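PDB 6JPK: aspartate aminotransferase, cytoplasmic from Schizosaccharomyces pombe 972h-, which catalyses the reversible pyridoxal 5'-phosphate-dependent transfer of an amino group from L-aspartate to 2-oxoglutarate, giving oxaloacetate and L-glutamate. Local coordinates for residues 46-49 with 50-53; 53-56 with 57-61; 275-278 with 279-283. The protein carries 1 engineered substitution. All coordinates share one frame; numbering follows the deposited sequence.

Contact 1 of 3, residues 46-49 with 50-53; sequences KPWI and LPAV
Trp48 and Pro51 meet where an extended loop of this pyridoxal-phosphate-dependent aminotransferase runs into helix 51-62, with Leu50 as N-cap and Pro51 as the first helical residue. From CB the Trp48 side chain leaves the loop with CG anti to the backbone N (chi1 -170°); this and the turn about the CB-CG bond (chi2 70°) set the benzene half of the ring toward the helix start. Passing round that half, CZ3 lies beneath Leu50 CA, which stands 4.1 Å above the ring plane and offset toward its rim. At the far end, Trp48 CH2 rests 3.6 Å from Pro51 CD, an oblique approach in which the two side chains cross at about a right angle. Trp48 also packs on Met323 of helix 310-340, so the broad ring bridges the loop, the helix start and a neighbouring helix. Ile49 turns the other way. Its CG2 makes a loose approach to Val53 CG1 at 4.4 Å, and Ile49 also packs on Phe66 of the second subunit. Proline suits the first turn because it has no N-H to leave without an acceptor and its ring fixes phi near the helical value. Leucine at the N-cap has no side-chain acceptor; a hydrogen bond from Ala52 N goes to Asp319 OD2 of helix 310-340, while the hydrocarbon of Leu50 is buried against Asp319 and Met323. The side chain of Leu50 lies about 8 Å from that of Lys255, the probable attachment point of the cofactor. The first turn closes through a weak bond from Val53 N to Leu50 O, 2.7 Å long.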
loop_
_atom_site.group_PDB
_atom_site.type_symbol
_atom_site.label_atom_id
_atom_site.label_comp_id
_atom_site.label_asym_id
_atom_site.label_seq_id
_atom_site.Cartn_x
_atom_site.Cartn_y
_atom_site.Cartn_z
ATOM N N LYS A 46 7.323 9.488 -24.534
ATOM C CA LYS A 46 8.098 9.109 -23.349
ATOM C C LYS A 46 7.393 9.534 -22.070
ATOM O O LYS A 46 6.668 10.535 -22.058
ATOM C CB LYS A 46 9.499 9.749 -23.329
ATOM C CG LYS A 46 10.485 9.176 -24.310
ATOM C CD LYS A 46 10.782 7.688 -24.066
ATOM C CE LYS A 46 11.635 7.451 -22.810
ATOM N NZ LYS A 46 13.009 7.989 -22.911
ATOM N N PRO A 47 7.633 8.827 -20.966
ATOM C CA PRO A 47 7.171 9.315 -19.663
ATOM C C PRO A 47 7.669 10.732 -19.430
ATOM O O PRO A 47 8.756 11.109 -19.869
ATOM C CB PRO A 47 7.785 8.318 -18.673
ATOM C CG PRO A 47 7.949 7.043 -19.488
ATOM C CD PRO A 47 8.369 7.553 -20.853
ATOM N N TRP A 48 6.850 11.536 -18.765
ATOM C CA TRP A 48 7.119 12.960 -18.630
ATOM C C TRP A 48 6.994 13.347 -17.164
ATOM O O TRP A 48 5.883 13.402 -16.632
ATOM C CB TRP A 48 6.156 13.773 -19.498
ATOM C CG TRP A 48 6.507 15.229 -19.615
ATOM C CD1 TRP A 48 7.567 15.766 -20.277
ATOM C CD2 TRP A 48 5.774 16.336 -19.064
ATOM N NE1 TRP A 48 7.548 17.136 -20.175
ATOM C CE2 TRP A 48 6.454 17.509 -19.434
ATOM C CE3 TRP A 48 4.607 16.443 -18.293
ATOM C CZ2 TRP A 48 6.011 18.782 -19.059
ATOM C CZ3 TRP A 48 4.171 17.702 -17.920
ATOM C CH2 TRP A 48 4.872 18.856 -18.308
ATOM N N ILE A 49 8.118 13.646 -16.518
ATOM C CA ILE A 49 8.082 14.138 -15.144
ATOM C C ILE A 49 7.713 15.616 -15.165
ATOM O O ILE A 49 8.328 16.416 -15.884
ATOM C CB ILE A 49 9.428 13.903 -14.439
ATOM C CG1 ILE A 49 9.791 12.415 -14.452
ATOM C CG2 ILE A 49 9.357 14.401 -12.984
ATOM C CD1 ILE A 49 11.254 12.151 -14.092
ATOM N N LEU A 50 6.680 15.992 -14.407
ATOM C CA LEU A 50 6.231 17.413 -14.381
ATOM C C LEU A 50 7.329 18.286 -13.762
ATOM O O LEU A 50 7.776 17.956 -12.646
ATOM C CB LEU A 50 4.931 17.509 -13.575
ATOM C CG LEU A 50 3.873 16.459 -13.908
ATOM C CD1 LEU A 50 2.472 17.031 -13.748
ATOM C CD2 LEU A 50 4.070 15.918 -15.316
ATOM N N PRO A 51 7.748 19.355 -14.456
ATOM C CA PRO A 51 8.796 20.227 -13.895
ATOM C C PRO A 51 8.539 20.623 -12.447
ATOM O O PRO A 51 9.469 20.616 -11.633
ATOM C CB PRO A 51 8.777 21.441 -14.837
ATOM C CG PRO A 51 8.284 20.871 -16.160
ATOM C CD PRO A 51 7.266 19.822 -15.769
ATOM N N ALA A 52 7.288 20.922 -12.093
ATOM C CA ALA A 52 6.989 21.286 -10.709
ATOM C C ALA A 52 7.227 20.118 -9.756
ATOM O O ALA A 52 7.653 20.328 -8.617
ATOM C CB ALA A 52 5.550 21.781 -10.594
ATOM N N VAL A 53 6.981 18.888 -10.206
ATOM C CA VAL A 53 7.191 17.731 -9.344
ATOM C C VAL A 53 8.675 17.461 -9.172
ATOM O O VAL A 53 9.139 17.155 -8.069
ATOM C CB VAL A 53 6.450 16.501 -9.907
ATOM C CG1 VAL A 53 7.013 15.203 -9.321
ATOM C CG2 VAL A 53 4.955 16.623 -9.640
#

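Contact 2 of 3, residues 53-56 with 57-61; sequences VKKA and SKIVE
Ser57 reaches back one turn of helix 51-62 to Lys54, and polar bonds make up most of this contact. The regular i to i+4 ladder runs through it, from Ser57 N to Val53 O at 2.9 Å up to Val60 N to Ala56 O. The side-chain bond is added to that ladder: Ser57 OG sits between the backbone N and the carbonyl carbon (chi1 65°), which turns it back toward the preceding turn, where it donates to Lys54 O at 2.9 Å. It meets the carbonyl at a C=O...OG angle of 115°, on the same face as Lys58 N, so two donors grip one oxygen. Serine suits this buried place because its hydroxyl can be satisfied by the helix itself. With an alanine here, Lys54 O would probably be left with Lys58 N as its one donor of the pair, and a small gap would open beside it. Between the two segments, the side-chain carbon contact is that of Lys55 with Ile59, which lie side by side with Lys55 CG 4.1 Å from Ile59 CD1; Lys55 NZ forms a salt bridge with Glu315 OE1. Both flank residues lean on Leu312 of helix 310-340, whereas Val53, Ala56, Ser57 and Val60 face helix 297-308, with Ile306 against the small Ala56.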
loop_
_atom_site.group_PDB
_atom_site.type_symbol
_atom_site.label_atom_id
_atom_site.label_comp_id
_atom_site.label_asym_id
_atom_site.label_seq_id
_atom_site.Cartn_x
_atom_site.Cartn_y
_atom_site.Cartn_z
ATOM N N VAL A 53 6.981 18.888 -10.206
ATOM C CA VAL A 53 7.191 17.731 -9.344
ATOM C C VAL A 53 8.675 17.461 -9.172
ATOM O O VAL A 53 9.139 17.155 -8.069
ATOM C CB VAL A 53 6.450 16.501 -9.907
ATOM C CG1 VAL A 53 7.013 15.203 -9.321
ATOM C CG2 VAL A 53 4.955 16.623 -9.640
ATOM N N LYS A 54 9.444 17.542 -10.261
ATOM C CA LYS A 54 10.889 17.376 -10.150
ATOM C C LYS A 54 11.480 18.439 -9.237
ATOM O O LYS A 54 12.311 18.145 -8.371
ATOM C CB LYS A 54 11.537 17.444 -11.533
ATOM C CG LYS A 54 12.994 17.020 -11.557
ATOM C CD LYS A 54 13.564 17.149 -12.969
ATOM C CE LYS A 54 12.661 16.462 -13.991
ATOM N NZ LYS A 54 12.877 16.941 -15.395
ATOM N N LYS A 55 11.056 19.689 -9.429
ATOM C CA LYS A 55 11.487 20.789 -8.569
ATOM C C LYS A 55 11.141 20.525 -7.102
ATOM O O LYS A 55 11.984 20.693 -6.211
ATOM C CB LYS A 55 10.828 22.077 -9.064
ATOM C CG LYS A 55 11.189 23.343 -8.307
ATOM C CD LYS A 55 10.560 24.552 -9.001
ATOM C CE LYS A 55 10.982 25.853 -8.342
ATOM N NZ LYS A 55 10.731 26.999 -9.259
ATOM N N ALA A 56 9.896 20.113 -6.831
ATOM C CA ALA A 56 9.483 19.848 -5.452
ATOM C C ALA A 56 10.297 18.717 -4.825
ATOM O O ALA A 56 10.679 18.795 -3.650
ATOM C CB ALA A 56 7.984 19.519 -5.399
ATOM N N SER A 57 10.576 17.654 -5.583
ATOM C CA SER A 57 11.348 16.567 -4.993
ATOM C C SER A 57 12.774 17.007 -4.672
ATOM O O SER A 57 13.322 16.601 -3.642
ATOM C CB SER A 57 11.327 15.317 -5.897
ATOM O OG SER A 57 11.961 15.522 -7.136
ATOM N N LYS A 58 13.369 17.876 -5.498
ATOM C CA LYS A 58 14.689 18.422 -5.179
ATOM C C LYS A 58 14.654 19.268 -3.908
ATOM O O LYS A 58 15.562 19.184 -3.070
ATOM C CB LYS A 58 15.214 19.264 -6.347
ATOM C CG LYS A 58 15.524 18.467 -7.619
ATOM C CD LYS A 58 16.625 17.440 -7.381
ATOM C CE LYS A 58 17.145 16.866 -8.700
ATOM N NZ LYS A 58 17.651 17.926 -9.612
ATOM N N ILE A 59 13.635 20.114 -3.771
ATOM C CA ILE A 59 13.487 20.940 -2.575
ATOM C C ILE A 59 13.332 20.065 -1.339
ATOM O O ILE A 59 13.966 20.304 -0.301
ATOM C CB ILE A 59 12.298 21.909 -2.744
ATOM C CG1 ILE A 59 12.630 22.968 -3.795
ATOM C CG2 ILE A 59 11.935 22.583 -1.395
ATOM C CD1 ILE A 59 11.415 23.763 -4.281
ATOM N N VAL A 60 12.502 19.025 -1.436
ATOM C CA VAL A 60 12.213 18.186 -0.274
ATOM C C VAL A 60 13.461 17.432 0.175
ATOM O O VAL A 60 13.736 17.321 1.378
ATOM C CB VAL A 60 11.045 17.236 -0.592
ATOM C CG1 VAL A 60 11.038 16.038 0.354
ATOM C CG2 VAL A 60 9.720 18.003 -0.498
ATOM N N GLU A 61 14.258 16.936 -0.771
ATOM C CA GLU A 61 15.386 16.095 -0.383
ATOM C C GLU A 61 16.466 16.897 0.337
ATOM O O GLU A 61 17.205 16.338 1.153
ATOM C CB GLU A 61 15.959 15.375 -1.609
ATOM C CG GLU A 61 17.034 16.141 -2.372
ATOM C CD GLU A 61 17.255 15.592 -3.777
ATOM O OE1 GLU A 61 16.596 14.585 -4.134
ATOM O OE2 GLU A 61 18.074 16.176 -4.529
#

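Contact 3 of 3, residues 275-278 with 279-283; sequences STKN and KVLSQ
Thr276 and Val280 form the tightly packed side of this turn of helix 274-289. Their CG2 methyls stand 4.2 Å apart, the side chains crossing obliquely, and Val280 N gives Thr276 O a nearly straight bond (3.0 Å, 174°). Their short branches make a compact surface, suited to a buried place. The other side is looser and wetter. Lys279 lies extended past Ser275, its NZ 3.9 Å from Ser275 OG, and a water bridges the two from the side: it accepts from Lys279 NZ at 2.8 Å and also bonds Ser275 OG and Thr276 OG1. Further along, Ser282 OG donates to Lys279 O at 2.7 Å. Both polar ends also reach the second subunit, Lys279 NZ donating to its Ala7 O, a span that suits a long, flexible lysine, and Ser282 OG accepting from its Ala12 N. On another flank Lys277 NZ sits above the amide plane of Asn278, 3.0 Å from OD1, while its salt bridge is to Asp98. In the fold, Thr276 and Val280 press on Tyr269 of strand 264-270, Lys277 and Leu281 on Ala101 of strand 100-106, outermost in the sheet of this chain, and Val280 and Gln283 on Phe118 of helix 107-127.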
loop_
_atom_site.group_PDB
_atom_site.type_symbol
_atom_site.label_atom_id
_atom_site.label_comp_id
_atom_site.label_asym_id
_atom_site.label_seq_id
_atom_site.Cartn_x
_atom_site.Cartn_y
_atom_site.Cartn_z
ATOM N N SER A 275 -18.209 15.344 15.035
ATOM C CA SER A 275 -18.388 14.141 15.841
ATOM C C SER A 275 -18.379 12.881 14.977
ATOM O O SER A 275 -17.643 11.926 15.253
ATOM C CB SER A 275 -19.693 14.243 16.628
ATOM O OG SER A 275 -19.876 13.074 17.399
ATOM N N THR A 276 -19.186 12.861 13.917
ATOM C CA THR A 276 -19.215 11.679 13.052
ATOM C C THR A 276 -17.926 11.546 12.239
ATOM O O THR A 276 -17.456 10.424 11.995
ATOM C CB THR A 276 -20.437 11.752 12.136
ATOM O OG1 THR A 276 -21.616 11.852 12.942
ATOM C CG2 THR A 276 -20.531 10.521 11.202
ATOM N N LYS A 277 -17.335 12.674 11.834
ATOM C CA LYS A 277 -16.019 12.648 11.201
ATOM C C LYS A 277 -15.035 11.831 12.027
ATOM O O LYS A 277 -14.312 10.982 11.498
ATOM C CB LYS A 277 -15.512 14.082 11.011
ATOM C CG LYS A 277 -14.263 14.205 10.141
ATOM C CD LYS A 277 -12.967 13.972 10.898
ATOM C CE LYS A 277 -12.699 15.055 11.904
ATOM N NZ LYS A 277 -11.237 15.133 12.204
ATOM N N ASN A 278 -14.997 12.069 13.335
ATOM C CA ASN A 278 -14.019 11.374 14.164
ATOM C C ASN A 278 -14.391 9.915 14.400
ATOM O O ASN A 278 -13.501 9.062 14.463
ATOM C CB ASN A 278 -13.833 12.132 15.471
ATOM C CG ASN A 278 -13.047 13.410 15.260
ATOM O OD1 ASN A 278 -12.031 13.406 14.558
ATOM N ND2 ASN A 278 -13.534 14.514 15.807
ATOM N N LYS A 279 -15.680 9.592 14.512
ATOM C CA LYS A 279 -16.070 8.184 14.615
ATOM C C LYS A 279 -15.603 7.401 13.391
ATOM O O LYS A 279 -14.968 6.342 13.514
ATOM C CB LYS A 279 -17.587 8.074 14.787
ATOM C CG LYS A 279 -18.089 8.616 16.118
ATOM C CD LYS A 279 -19.605 8.774 16.128
ATOM C CE LYS A 279 -20.118 9.124 17.524
ATOM N NZ LYS A 279 -21.545 9.591 17.506
ATOM N N VAL A 280 -15.888 7.932 12.199
ATOM C CA VAL A 280 -15.526 7.266 10.954
ATOM C C VAL A 280 -14.008 7.185 10.819
ATOM O O VAL A 280 -13.452 6.137 10.465
ATOM C CB VAL A 280 -16.172 8.003 9.762
ATOM C CG1 VAL A 280 -15.577 7.552 8.425
ATOM C CG2 VAL A 280 -17.678 7.824 9.784
ATOM N N LEU A 281 -13.315 8.297 11.091
ATOM C CA LEU A 281 -11.856 8.302 10.987
ATOM C C LEU A 281 -11.236 7.208 11.852
ATOM O O LEU A 281 -10.343 6.488 11.399
ATOM C CB LEU A 281 -11.298 9.673 11.371
ATOM C CG LEU A 281 -9.778 9.819 11.277
ATOM C CD1 LEU A 281 -9.286 9.621 9.850
ATOM C CD2 LEU A 281 -9.365 11.185 11.810
ATOM N N SER A 282 -11.721 7.042 13.089
ATOM C CA SER A 282 -11.149 6.030 13.975
ATOM C C SER A 282 -11.302 4.626 13.392
ATOM O O SER A 282 -10.407 3.779 13.540
ATOM C CB SER A 282 -11.792 6.116 15.366
ATOM O OG SER A 282 -13.146 5.674 15.360
ATOM N N GLN A 283 -12.434 4.356 12.729
ATOM C CA GLN A 283 -12.643 3.044 12.127
ATOM C C GLN A 283 -11.823 2.856 10.858
ATOM O O GLN A 283 -11.389 1.732 10.568
ATOM C CB GLN A 283 -14.128 2.838 11.820
ATOM C CG GLN A 283 -14.988 2.802 13.057
ATOM C CD GLN A 283 -14.619 1.655 13.977
ATOM O OE1 GLN A 283 -14.021 0.661 13.544
ATOM N NE2 GLN A 283 -14.963 1.790 15.253
HETATM O O HOH W 1 -21.799 11.682 15.711
#

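Contacts 1 and 2 are successive pieces of one element: they share Val53, and Ile49 CG2 packs 4.0 Å from Lys54 CB where they join. Contact 1 is the start of helix 51-62, mostly apolar, with loop side chains folded onto its first turn; contact 2 is the regular helix that follows, dominated by backbone bonds. Both lean on helices 297-308 and 310-340. Contact 3 is remote, centre to centre about 37 Å from contact 1 and about 34 Å from contact 2, on a helix beside the large sheet. All three are partly buried and touch the second subunit, contacts 1 and 2 through side-chain packing, contact 3 also through hydrogen bonds.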